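Local structure of alkylhydroperoxidase AhpD core (Rhodospirillum rubrum, 2OUW) at residues K98-P102 / A103-E107; C84-C87 / A88-T92; P128-E131 / A132-V135; A115-T118 / N119-T123; L76-S79 / T80-C84. The protein probably acts as an alkylhydroperoxidase-type oxidoreductase of the carboxymuconolactone decarboxylase family, reducing peroxides with a redox-active disulfide. All coordinates share one frame; numbering follows the deposited sequence.

Contact 1. Residues K98-P102 / A103-E107; sequences KGMTP and AQHAE
Thr101 keeps OG1 between its backbone N and its carbonyl carbon (chi1 64°), while Gln104 swings CG to the side of its own N and then runs out extended, which carries the two side chains obliquely past each other at the start of helix 102-125. From the N-cap position, Thr101 OG1 accepts a hydrogen bond from Gln104 N at 3.0 Å. The return bond is shorter and nearly straight: Thr101 N donates to Gln104 OE1 at 2.9 Å (169°), lying in the carbonyl plane of the amide and using a lone pair of OE1. The same oxygen takes a second bond from a water 2.7 Å from Gln104 OE1, which also donates to Gly99 O and so ties the preceding loop to the cap. With an alanine at Gln104, Thr101 N would probably be left without its acceptor, and the water would lose one of its two protein partners. The helix backbone starts here too, His105 N bonding to Thr101 O at 2.8 Å and Ala106 N to Pro102 O. Met100, a selenomethionine bent at chi3 (64°), lays its methyl over one face of the His105 imidazole, offset toward the rim; this CH-pi contact puts CE 3.8 Å from the centroid of the His105 ring. Met100 also packs on Leu69, and His105 on Thr92 and on Val5 of the third subunit. Gly99, with positive phi, closes helix 85-97 as the C-prime residue of a Schellman motif, and Thr101 with Gln104 opens the next helix as a capping box.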
loop_
_atom_site.group_PDB
_atom_site.type_symbol
_atom_site.label_atom_id
_atom_site.label_comp_id
_atom_site.label_asym_id
_atom_site.label_seq_id
_atom_site.Cartn_x
_atom_site.Cartn_y
_atom_site.Cartn_z
ATOM N N LYS B 98 5.909 20.974 17.148
ATOM C CA LYS B 98 6.791 21.860 16.402
ATOM C C LYS B 98 6.101 23.106 15.806
ATOM O O LYS B 98 6.666 23.779 14.939
ATOM C CB LYS B 98 7.631 21.039 15.398
ATOM C CG LYS B 98 8.684 20.128 16.136
ATOM C CD LYS B 98 9.225 18.969 15.267
ATOM C CE LYS B 98 9.687 17.707 16.089
ATOM N NZ LYS B 98 10.259 16.554 15.232
ATOM N N GLY B 99 4.904 23.443 16.285
ATOM C CA GLY B 99 4.214 24.680 15.894
ATOM C C GLY B 99 3.109 24.604 14.844
ATOM O O GLY B 99 2.559 25.635 14.448
HETATM N N MSE B 100 2.758 23.401 14.384
HETATM C CA MSE B 100 1.690 23.271 13.385
HETATM C C MSE B 100 0.397 23.884 13.905
HETATM O O MSE B 100 -0.075 23.544 14.992
HETATM C CB MSE B 100 1.457 21.809 13.006
HETATM C CG MSE B 100 0.531 21.664 11.804
HETATM SE SE MSE B 100 0.350 19.880 11.216
HETATM C CE MSE B 100 -0.498 19.311 12.898
ATOM N N THR B 101 -0.111 24.844 13.141
ATOM C CA THR B 101 -1.378 25.506 13.386
ATOM C C THR B 101 -2.532 24.669 12.808
ATOM O O THR B 101 -2.313 23.794 11.954
ATOM C CB THR B 101 -1.410 26.906 12.733
ATOM O OG1 THR B 101 -1.326 26.788 11.307
ATOM C CG2 THR B 101 -0.271 27.792 13.257
ATOM N N PRO B 102 -3.766 24.911 13.293
ATOM C CA PRO B 102 -4.971 24.362 12.656
ATOM C C PRO B 102 -5.028 24.576 11.152
ATOM O O PRO B 102 -5.322 23.636 10.403
ATOM C CB PRO B 102 -6.101 25.123 13.341
ATOM C CG PRO B 102 -5.578 25.376 14.696
ATOM C CD PRO B 102 -4.098 25.649 14.521
ATOM N N ALA B 103 -4.773 25.809 10.718
ATOM C CA ALA B 103 -4.726 26.130 9.292
ATOM C C ALA B 103 -3.708 25.253 8.527
ATOM O O ALA B 103 -3.999 24.736 7.441
ATOM C CB ALA B 103 -4.385 27.569 9.128
ATOM N N GLN B 104 -2.513 25.100 9.096
ATOM C CA GLN B 104 -1.467 24.305 8.465
ATOM C C GLN B 104 -1.861 22.831 8.419
ATOM O O GLN B 104 -1.690 22.180 7.404
ATOM C CB GLN B 104 -0.130 24.473 9.195
ATOM C CG GLN B 104 0.527 25.837 8.973
ATOM C CD GLN B 104 1.731 26.041 9.863
ATOM O OE1 GLN B 104 1.742 25.641 11.024
ATOM N NE2 GLN B 104 2.756 26.676 9.320
ATOM N N HIS B 105 -2.413 22.333 9.520
ATOM C CA HIS B 105 -2.894 20.952 9.599
ATOM C C HIS B 105 -3.939 20.652 8.535
ATOM O O HIS B 105 -3.899 19.607 7.882
ATOM C CB HIS B 105 -3.477 20.693 11.006
ATOM C CG HIS B 105 -3.683 19.241 11.312
ATOM N ND1 HIS B 105 -4.378 18.807 12.413
ATOM C CD2 HIS B 105 -3.277 18.123 10.661
ATOM C CE1 HIS B 105 -4.381 17.486 12.440
ATOM N NE2 HIS B 105 -3.719 17.043 11.387
ATOM N N ALA B 106 -4.865 21.585 8.350
ATOM C CA ALA B 106 -5.958 21.415 7.413
ATOM C C ALA B 106 -5.402 21.315 5.996
ATOM O O ALA B 106 -5.837 20.478 5.197
ATOM C CB ALA B 106 -6.917 22.550 7.534
ATOM N N GLU B 107 -4.411 22.153 5.697
ATOM C CA GLU B 107 -3.749 22.135 4.391
ATOM C C GLU B 107 -2.962 20.840 4.163
ATOM O O GLU B 107 -3.032 20.263 3.087
ATOM C CB GLU B 107 -2.869 23.393 4.226
ATOM C CG GLU B 107 -2.003 23.438 2.970
ATOM C CD GLU B 107 -2.787 23.620 1.679
ATOM O OE1 GLU B 107 -4.013 23.858 1.721
ATOM O OE2 GLU B 107 -2.169 23.516 0.595
HETATM O O HOH W 1 3.529 27.202 12.363
#

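Contact 2. Residues C84-C87 / A88-T92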
loop_
_atom_site.group_PDB
_atom_site.type_symbol
_atom_site.label_atom_id
_atom_site.label_comp_id
_atom_site.label_asym_id
_atom_site.label_seq_id
_atom_site.Cartn_x
_atom_site.Cartn_y
_atom_site.Cartn_z
ATOM N N CYS B 84 -0.172 3.666 8.648
ATOM C CA CYS B 84 0.276 3.334 10.001
ATOM C C CYS B 84 -0.494 4.203 10.984
ATOM O O CYS B 84 -0.226 5.407 11.107
ATOM C CB CYS B 84 1.785 3.600 10.151
ATOM S SG CYS B 84 2.341 3.318 11.841
ATOM N N SER B 85 -1.424 3.600 11.718
ATOM C CA SER B 85 -2.291 4.343 12.639
ATOM C C SER B 85 -1.541 4.998 13.787
ATOM O O SER B 85 -1.790 6.169 14.121
ATOM C CB SER B 85 -3.349 3.438 13.252
ATOM O OG SER B 85 -3.782 3.978 14.491
ATOM N N TYR B 86 -0.643 4.236 14.412
ATOM C CA TYR B 86 0.172 4.777 15.489
ATOM C C TYR B 86 0.985 5.969 14.973
ATOM O O TYR B 86 1.086 6.991 15.625
ATOM C CB TYR B 86 1.101 3.682 16.060
ATOM C CG TYR B 86 2.014 4.188 17.131
ATOM C CD1 TYR B 86 3.238 4.793 16.816
ATOM C CD2 TYR B 86 1.637 4.128 18.457
ATOM C CE1 TYR B 86 4.056 5.284 17.806
ATOM C CE2 TYR B 86 2.451 4.623 19.453
ATOM C CZ TYR B 86 3.653 5.191 19.134
ATOM O OH TYR B 86 4.451 5.698 20.127
ATOM N N CYS B 87 1.550 5.834 13.783
ATOM C CA CYS B 87 2.401 6.874 13.222
ATOM C C CYS B 87 1.630 8.142 12.886
ATOM O O CYS B 87 2.175 9.250 12.965
ATOM C CB CYS B 87 3.109 6.338 11.979
ATOM S SG CYS B 87 3.861 4.701 12.220
ATOM N N ALA B 88 0.364 7.993 12.504
ATOM C CA ALA B 88 -0.501 9.157 12.285
ATOM C C ALA B 88 -0.668 9.960 13.585
ATOM O O ALA B 88 -0.577 11.178 13.588
ATOM C CB ALA B 88 -1.857 8.718 11.753
ATOM N N HIS B 89 -0.926 9.259 14.684
ATOM C CA HIS B 89 -0.981 9.890 15.988
ATOM C C HIS B 89 0.325 10.550 16.442
ATOM O O HIS B 89 0.354 11.750 16.756
ATOM C CB HIS B 89 -1.376 8.892 17.055
ATOM C CG HIS B 89 -2.825 8.569 17.074
ATOM N ND1 HIS B 89 -3.752 9.381 17.684
ATOM C CD2 HIS B 89 -3.513 7.511 16.577
ATOM C CE1 HIS B 89 -4.949 8.840 17.562
ATOM N NE2 HIS B 89 -4.829 7.704 16.901
ATOM N N SER B 90 1.401 9.776 16.488
ATOM C CA SER B 90 2.659 10.309 16.998
ATOM C C SER B 90 3.168 11.476 16.184
ATOM O O SER B 90 3.638 12.462 16.753
ATOM C CB SER B 90 3.744 9.236 17.129
ATOM O OG SER B 90 4.191 8.772 15.860
ATOM N N HIS B 91 3.102 11.397 14.859
ATOM C CA HIS B 91 3.617 12.514 14.060
ATOM C C HIS B 91 2.684 13.703 13.932
ATOM O O HIS B 91 3.130 14.811 13.592
ATOM C CB HIS B 91 4.117 12.024 12.721
ATOM C CG HIS B 91 5.278 11.108 12.869
ATOM N ND1 HIS B 91 6.553 11.583 13.061
ATOM C CD2 HIS B 91 5.353 9.762 12.977
ATOM C CE1 HIS B 91 7.373 10.563 13.243
ATOM N NE2 HIS B 91 6.677 9.445 13.167
ATOM N N THR B 92 1.407 13.504 14.250
ATOM C CA THR B 92 0.503 14.658 14.354
ATOM C C THR B 92 0.835 15.394 15.680
ATOM O O THR B 92 0.864 16.629 15.741
ATOM C CB THR B 92 -0.991 14.235 14.247
ATOM O OG1 THR B 92 -1.227 13.589 12.971
ATOM C CG2 THR B 92 -1.866 15.415 14.368
#
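Cys84 to Cys87 pass their carbonyls to Ala88 to His91 in four successive i to i+4 bonds, the straightest being Ser90 N to Tyr86 O at 2.9 Å (175°). On one flank the His91 ring turns its edge to the helix, CD2 lying in plane with Cys87 O at 3.2 Å. Two residues earlier His89 likewise brings the edge of its ring, at CD2, 3.3 Å from Ser85 O. Cys84 sits at the N-cap and Cys87 in the first turn, their sulfurs joined as a disulfide (Cys84 SG to Cys87 SG 2.1 Å). This is the CXXC motif at the start of a helix, consistent with the redox centre of AhpD-like proteins. His91 lies one turn beyond it: ND1 is hydrogen-bonded to Glu72, and the ring stacks with Tyr75. His91 NE2 and Ser90 OG are hydrogen-bonded to an unidentified molecule, probably from the crystallisation liquor, which may mark a pocket beside the disulfide. Ser90 holds OG between its backbone N and carbonyl carbon (chi1 69°), where Tyr86 CE1 is 4.0 Å from Ser90 OG. At the far end Ala88 O accepts from both the backbone N and the hydroxyl of Thr92, with Thr92 OG1 2.6 Å from Ala88 O.

Contact 3. Residues P128-E131 / A132-V135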
loop_
_atom_site.group_PDB
_atom_site.type_symbol
_atom_site.label_atom_id
_atom_site.label_comp_id
_atom_site.label_asym_id
_atom_site.label_seq_id
_atom_site.Cartn_x
_atom_site.Cartn_y
_atom_site.Cartn_z
ATOM N N PRO B 128 1.554 7.416 -19.099
ATOM C CA PRO B 128 2.986 7.345 -19.310
ATOM C C PRO B 128 3.716 8.662 -19.021
ATOM O O PRO B 128 3.161 9.744 -19.255
ATOM C CB PRO B 128 3.100 7.028 -20.800
ATOM C CG PRO B 128 1.917 7.663 -21.377
ATOM C CD PRO B 128 0.830 7.541 -20.379
ATOM N N VAL B 129 4.965 8.539 -18.565
ATOM C CA VAL B 129 5.789 9.666 -18.169
ATOM C C VAL B 129 6.056 10.556 -19.376
ATOM O O VAL B 129 6.545 10.094 -20.406
ATOM C CB VAL B 129 7.131 9.193 -17.568
ATOM C CG1 VAL B 129 8.011 10.383 -17.153
ATOM C CG2 VAL B 129 6.882 8.286 -16.359
ATOM N N ASP B 130 5.715 11.835 -19.231
ATOM C CA ASP B 130 5.961 12.829 -20.260
ATOM C C ASP B 130 7.438 12.883 -20.596
ATOM O O ASP B 130 8.290 12.863 -19.714
ATOM C CB ASP B 130 5.534 14.220 -19.796
ATOM C CG ASP B 130 4.078 14.287 -19.402
ATOM O OD1 ASP B 130 3.720 13.736 -18.337
ATOM O OD2 ASP B 130 3.297 14.904 -20.143
ATOM N N GLU B 131 7.748 13.005 -21.880
ATOM C CA GLU B 131 9.143 13.004 -22.292
ATOM C C GLU B 131 9.856 14.236 -21.710
ATOM O O GLU B 131 11.053 14.180 -21.439
ATOM C CB GLU B 131 9.298 12.878 -23.821
ATOM C CG GLU B 131 8.131 13.409 -24.647
ATOM C CD GLU B 131 6.933 12.458 -24.725
ATOM O OE1 GLU B 131 6.932 11.598 -25.629
ATOM O OE2 GLU B 131 5.971 12.602 -23.913
ATOM N N ALA B 132 9.102 15.311 -21.480
ATOM C CA ALA B 132 9.635 16.533 -20.880
ATOM C C ALA B 132 10.160 16.276 -19.484
ATOM O O ALA B 132 11.102 16.937 -19.061
ATOM C CB ALA B 132 8.576 17.629 -20.853
ATOM N N PHE B 133 9.583 15.311 -18.774
ATOM C CA PHE B 133 10.134 14.901 -17.471
ATOM C C PHE B 133 11.467 14.128 -17.582
ATOM O O PHE B 133 12.152 13.977 -16.580
ATOM C CB PHE B 133 9.134 14.078 -16.622
ATOM C CG PHE B 133 7.854 14.806 -16.272
ATOM C CD1 PHE B 133 7.840 16.173 -16.023
ATOM C CD2 PHE B 133 6.654 14.103 -16.170
ATOM C CE1 PHE B 133 6.649 16.835 -15.699
ATOM C CE2 PHE B 133 5.465 14.746 -15.852
ATOM C CZ PHE B 133 5.456 16.115 -15.624
ATOM N N LEU B 134 11.859 13.672 -18.775
ATOM C CA LEU B 134 13.024 12.775 -18.902
ATOM C C LEU B 134 14.271 13.453 -19.447
ATOM O O LEU B 134 15.324 12.816 -19.574
ATOM C CB LEU B 134 12.666 11.551 -19.762
ATOM C CG LEU B 134 11.502 10.682 -19.261
ATOM C CD1 LEU B 134 11.127 9.635 -20.301
ATOM C CD2 LEU B 134 11.814 10.006 -17.908
ATOM N N VAL B 135 14.173 14.739 -19.768
ATOM C CA VAL B 135 15.344 15.475 -20.230
ATOM C C VAL B 135 16.366 15.734 -19.083
ATOM O O VAL B 135 15.987 16.097 -17.963
ATOM C CB VAL B 135 14.923 16.774 -20.953
ATOM C CG1 VAL B 135 16.160 17.571 -21.379
ATOM C CG2 VAL B 135 14.040 16.432 -22.152
#
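Asp130 to Leu134 fold into two overlapping beta turns in the C-terminal tail that follows helix 102-125, a tail that reaches over to other subunits of the hexameric assembly. Two backbone hydrogen bonds close the turns. Phe133 N meets Asp130 O at 2.9 Å, bent at the hydrogen (134°), and Leu134 N meets Glu131 O at 2.8 Å; in each case the donor stands above the carbonyl plane rather than on a lone pair, consistent with the tight turns. Apolar contacts come from Val129, whose CG1 is anti to its backbone N (chi1 180°) and thereby projects back over the turns. This one methyl serves two partners: Val129 CG1 lies 3.9 Å from Phe133 CB, at the edge of the Phe133 ring, and equally 3.9 Å from Leu134 CD2, the side chains of Val129 and Leu134 crossing at about a right angle. Polar links run outward. Asp130 OD1 is hydrogen-bonded to Tyr86 OH of the second subunit and Asp130 OD2 to the backbone N of Asn37 there, so both carboxylate oxygens are spent between subunits. Phe133 packs on Ala93 of that same subunit, while Leu134 touches Met2 of the fifth. A further kind is a CH-pi contact. Asp130 and Phe133 lie side by side, pointing the same way, with Asp130 CB over one face, 4.2 Å from the centroid of the Phe133 ring. The carboxylate is turned well away from the ring plane, by 68°, and its OD1 comes within 3.2 Å of Phe133 CE2.

Contact 4. Residues A115-T118 / N119-T123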
loop_
_atom_site.group_PDB
_atom_site.type_symbol
_atom_site.label_atom_id
_atom_site.label_comp_id
_atom_site.label_asym_id
_atom_site.label_seq_id
_atom_site.Cartn_x
_atom_site.Cartn_y
_atom_site.Cartn_z
ATOM N N ALA B 115 -3.485 14.247 -3.196
ATOM C CA ALA B 115 -2.438 13.405 -3.730
ATOM C C ALA B 115 -2.881 11.962 -3.828
ATOM O O ALA B 115 -2.595 11.310 -4.788
ATOM C CB ALA B 115 -1.164 13.515 -2.874
ATOM N N ALA B 116 -3.591 11.456 -2.829
ATOM C CA ALA B 116 -4.049 10.072 -2.865
ATOM C C ALA B 116 -4.982 9.895 -4.068
ATOM O O ALA B 116 -4.906 8.857 -4.789
ATOM C CB ALA B 116 -4.757 9.722 -1.552
ATOM N N GLN B 117 -5.836 10.907 -4.304
ATOM C CA GLN B 117 -6.763 10.899 -5.424
ATOM C C GLN B 117 -6.046 10.874 -6.780
ATOM O O GLN B 117 -6.334 10.031 -7.626
ATOM C CB GLN B 117 -7.643 12.133 -5.374
ATOM C CG GLN B 117 -8.698 12.220 -6.482
ATOM C CD GLN B 117 -9.839 13.168 -6.104
ATOM O OE1 GLN B 117 -9.883 14.325 -6.519
ATOM N NE2 GLN B 117 -10.740 12.685 -5.302
ATOM N N THR B 118 -5.165 11.832 -7.001
ATOM C CA THR B 118 -4.490 11.902 -8.299
ATOM C C THR B 118 -3.573 10.714 -8.514
ATOM O O THR B 118 -3.373 10.251 -9.675
ATOM C CB THR B 118 -3.764 13.251 -8.535
ATOM O OG1 THR B 118 -2.701 13.441 -7.599
ATOM C CG2 THR B 118 -4.737 14.395 -8.421
ATOM N N ASN B 119 -2.966 10.223 -7.432
ATOM C CA ASN B 119 -2.107 9.036 -7.561
ATOM C C ASN B 119 -2.940 7.835 -8.076
ATOM O O ASN B 119 -2.526 7.103 -8.986
ATOM C CB ASN B 119 -1.424 8.628 -6.259
ATOM C CG ASN B 119 -0.410 9.651 -5.707
ATOM O OD1 ASN B 119 0.005 9.499 -4.566
ATOM N ND2 ASN B 119 -0.009 10.654 -6.482
ATOM N N ALA B 120 -4.108 7.641 -7.467
ATOM C CA ALA B 120 -5.040 6.557 -7.842
ATOM C C ALA B 120 -5.538 6.660 -9.296
ATOM O O ALA B 120 -5.522 5.671 -10.059
ATOM C CB ALA B 120 -6.220 6.537 -6.849
ATOM N N LEU B 121 -5.925 7.883 -9.685
ATOM C CA LEU B 121 -6.348 8.187 -11.055
ATOM C C LEU B 121 -5.249 7.929 -12.067
ATOM O O LEU B 121 -5.483 7.262 -13.069
ATOM C CB LEU B 121 -6.833 9.629 -11.157
ATOM C CG LEU B 121 -8.130 9.949 -10.413
ATOM C CD1 LEU B 121 -8.411 11.441 -10.351
ATOM C CD2 LEU B 121 -9.305 9.187 -11.042
ATOM N N VAL B 122 -4.036 8.416 -11.791
ATOM C CA VAL B 122 -2.895 8.150 -12.668
ATOM C C VAL B 122 -2.656 6.633 -12.808
ATOM O O VAL B 122 -2.394 6.136 -13.884
ATOM C CB VAL B 122 -1.641 8.847 -12.146
ATOM C CG1 VAL B 122 -0.396 8.364 -12.896
ATOM C CG2 VAL B 122 -1.795 10.353 -12.275
ATOM N N THR B 123 -2.790 5.909 -11.716
ATOM C CA THR B 123 -2.516 4.484 -11.722
ATOM C C THR B 123 -3.572 3.755 -12.516
ATOM O O THR B 123 -3.260 2.855 -13.279
ATOM C CB THR B 123 -2.424 3.967 -10.269
ATOM O OG1 THR B 123 -1.322 4.616 -9.650
ATOM C CG2 THR B 123 -2.211 2.508 -10.207
#
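Thr118 and Val122 make the tight part of this helical stretch: Val122 N bonds to Thr118 O at 2.9 Å, and the branch Val122 CG2, beside its own backbone N, presses to 3.0 Å from the same Thr118 O. Asn119 O is also closely held, receiving Thr123 N at 3.0 Å and Thr123 OG1 at 2.8 Å from opposite faces of its plane, so the threonine hydroxyl is satisfied within its own helix. The Gln117 flank is looser. Gln117 and Leu121 run side by side in the same direction, and their closest side-chain approach is Gln117 CG to Leu121 CD1 at 4.0 Å; in the backbone between them, Leu121 N bonds to Gln117 O at 3.0 Å. Ala120, partly exposed, follows the buried Ala116 by one turn, the two joined by the backbone bond of Ala120 N to Ala116 O. The polar ends are satisfied by other subunits: Thr118 OG1 bonds to Tyr75 OH of the second, the Asn119 amide offers OD1 to Asn82 and ND2 to Ser79 of the second, and Gln117 bonds to Gln55 of both the second and the third. This part of helix 102-125 thus projects from its own chain to lie against helices 68-81 and 85-97 of the second subunit, while its alanine face packs on the same helix of the fourth, Ala116 on Ala120 and Ala120 on Ala116.

Contact 5. Residues L76-S79 / T80-C84; sequences LAVS and TANSC
Leu76 O is held by two donors of Thr80, OG1 at 3.0 Å and N at 3.1 Å, which reach Leu76 O from opposite faces of its plane. Thr80 can do this because OG1 lies beside its own backbone N (chi1 -66°) and folds back along the helix. With a valine in place of Thr80, Leu76 O would probably lose the hydroxyl and keep just the backbone member of the pair. Ala77 O next takes Ala81 N at 3.0 Å, with a weak second bond from Thr80 N. Val78 O receives Asn82 N at 2.9 Å, the last i to i+4 bond before helix 68-81 ends in a Schellman motif, where Ser83 adopts positive phi and its N returns to Thr80 O. Alongside, Val78 CG1 lies 3.3 Å from Asn82 ND2, the two side chains pointing the same way. Ser79 supplies the 6→1 (i to i+5) bond of the Schellman motif: Cys84 N reaches Ser79 O at 3.1 Å (163°), placing Cys84, the N-cap residue of helix 85-97. Ser79 OG turns back to Tyr75 O, one turn earlier on the same helix.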
loop_
_atom_site.group_PDB
_atom_site.type_symbol
_atom_site.label_atom_id
_atom_site.label_comp_id
_atom_site.label_asym_id
_atom_site.label_seq_id
_atom_site.Cartn_x
_atom_site.Cartn_y
_atom_site.Cartn_z
ATOM N N LEU B 76 4.458 12.915 8.546
ATOM C CA LEU B 76 3.057 12.652 8.780
ATOM C C LEU B 76 2.343 12.230 7.520
ATOM O O LEU B 76 1.544 11.291 7.536
ATOM C CB LEU B 76 2.392 13.869 9.417
ATOM C CG LEU B 76 0.867 13.889 9.502
ATOM C CD1 LEU B 76 0.353 12.718 10.332
ATOM C CD2 LEU B 76 0.422 15.206 10.068
ATOM N N ALA B 77 2.617 12.907 6.403
ATOM C CA ALA B 77 1.994 12.511 5.143
ATOM C C ALA B 77 2.414 11.098 4.724
ATOM O O ALA B 77 1.594 10.317 4.244
ATOM C CB ALA B 77 2.323 13.492 4.054
ATOM N N VAL B 78 3.704 10.777 4.898
ATOM C CA VAL B 78 4.208 9.446 4.566
ATOM C C VAL B 78 3.551 8.414 5.442
ATOM O O VAL B 78 3.083 7.388 4.956
ATOM C CB VAL B 78 5.745 9.360 4.638
ATOM C CG1 VAL B 78 6.227 7.957 4.310
ATOM C CG2 VAL B 78 6.327 10.308 3.622
ATOM N N SER B 79 3.463 8.705 6.748
ATOM C CA SER B 79 2.878 7.761 7.683
ATOM C C SER B 79 1.450 7.423 7.275
ATOM O O SER B 79 0.997 6.283 7.423
ATOM C CB SER B 79 2.978 8.333 9.104
ATOM O OG SER B 79 4.364 8.541 9.440
ATOM N N THR B 80 0.751 8.427 6.753
ATOM C CA THR B 80 -0.643 8.297 6.360
ATOM C C THR B 80 -0.771 7.439 5.147
ATOM O O THR B 80 -1.622 6.556 5.109
ATOM C CB THR B 80 -1.296 9.679 6.071
ATOM O OG1 THR B 80 -1.361 10.418 7.276
ATOM C CG2 THR B 80 -2.715 9.535 5.504
ATOM N N ALA B 81 0.088 7.688 4.150
ATOM C CA ALA B 81 0.023 6.968 2.904
ATOM C C ALA B 81 0.406 5.507 3.137
ATOM O O ALA B 81 -0.099 4.624 2.447
ATOM C CB ALA B 81 0.966 7.614 1.855
ATOM N N ASN B 82 1.281 5.262 4.122
ATOM C CA ASN B 82 1.630 3.896 4.557
ATOM C C ASN B 82 0.607 3.245 5.509
ATOM O O ASN B 82 0.813 2.122 5.980
ATOM C CB ASN B 82 3.049 3.909 5.173
ATOM C CG ASN B 82 4.121 4.199 4.130
ATOM O OD1 ASN B 82 3.922 3.881 2.973
ATOM N ND2 ASN B 82 5.252 4.793 4.533
ATOM N N SER B 83 -0.506 3.944 5.738
ATOM C CA SER B 83 -1.604 3.569 6.676
ATOM C C SER B 83 -1.196 3.045 8.068
ATOM O O SER B 83 -1.843 2.144 8.629
ATOM C CB SER B 83 -2.629 2.630 6.013
ATOM O OG SER B 83 -3.880 2.682 6.704
ATOM N N CYS B 84 -0.172 3.666 8.648
ATOM C CA CYS B 84 0.276 3.334 10.001
ATOM C C CYS B 84 -0.494 4.203 10.984
ATOM O O CYS B 84 -0.226 5.407 11.107
ATOM C CB CYS B 84 1.785 3.600 10.151
ATOM S SG CYS B 84 2.341 3.318 11.841
#

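In the fold
Along the chain the order is contact 5, 2, 1, 4 and 3. Contacts 5 and 2 share Cys84, where helix 68-81 gives way to helix 85-97; their centres lie about 8 Å apart and they pack directly, Thr92 OG1 sitting 3.2 Å from Leu76 CD1. Contact 1 follows about 15 Å from contact 2 between centres, touching it where His105 meets Thr92, and starts helix 102-125. Contact 4 lies further along that same helix, its centre about 24 Å from that of contact 1, and contact 3 is in the tail beyond, about 35 Å from contact 2 between centres. The disulfide turn and the helix leading to it pack together within the chain, and helix 102-125 and its tail reach away from them; all five contacts also meet the second subunit.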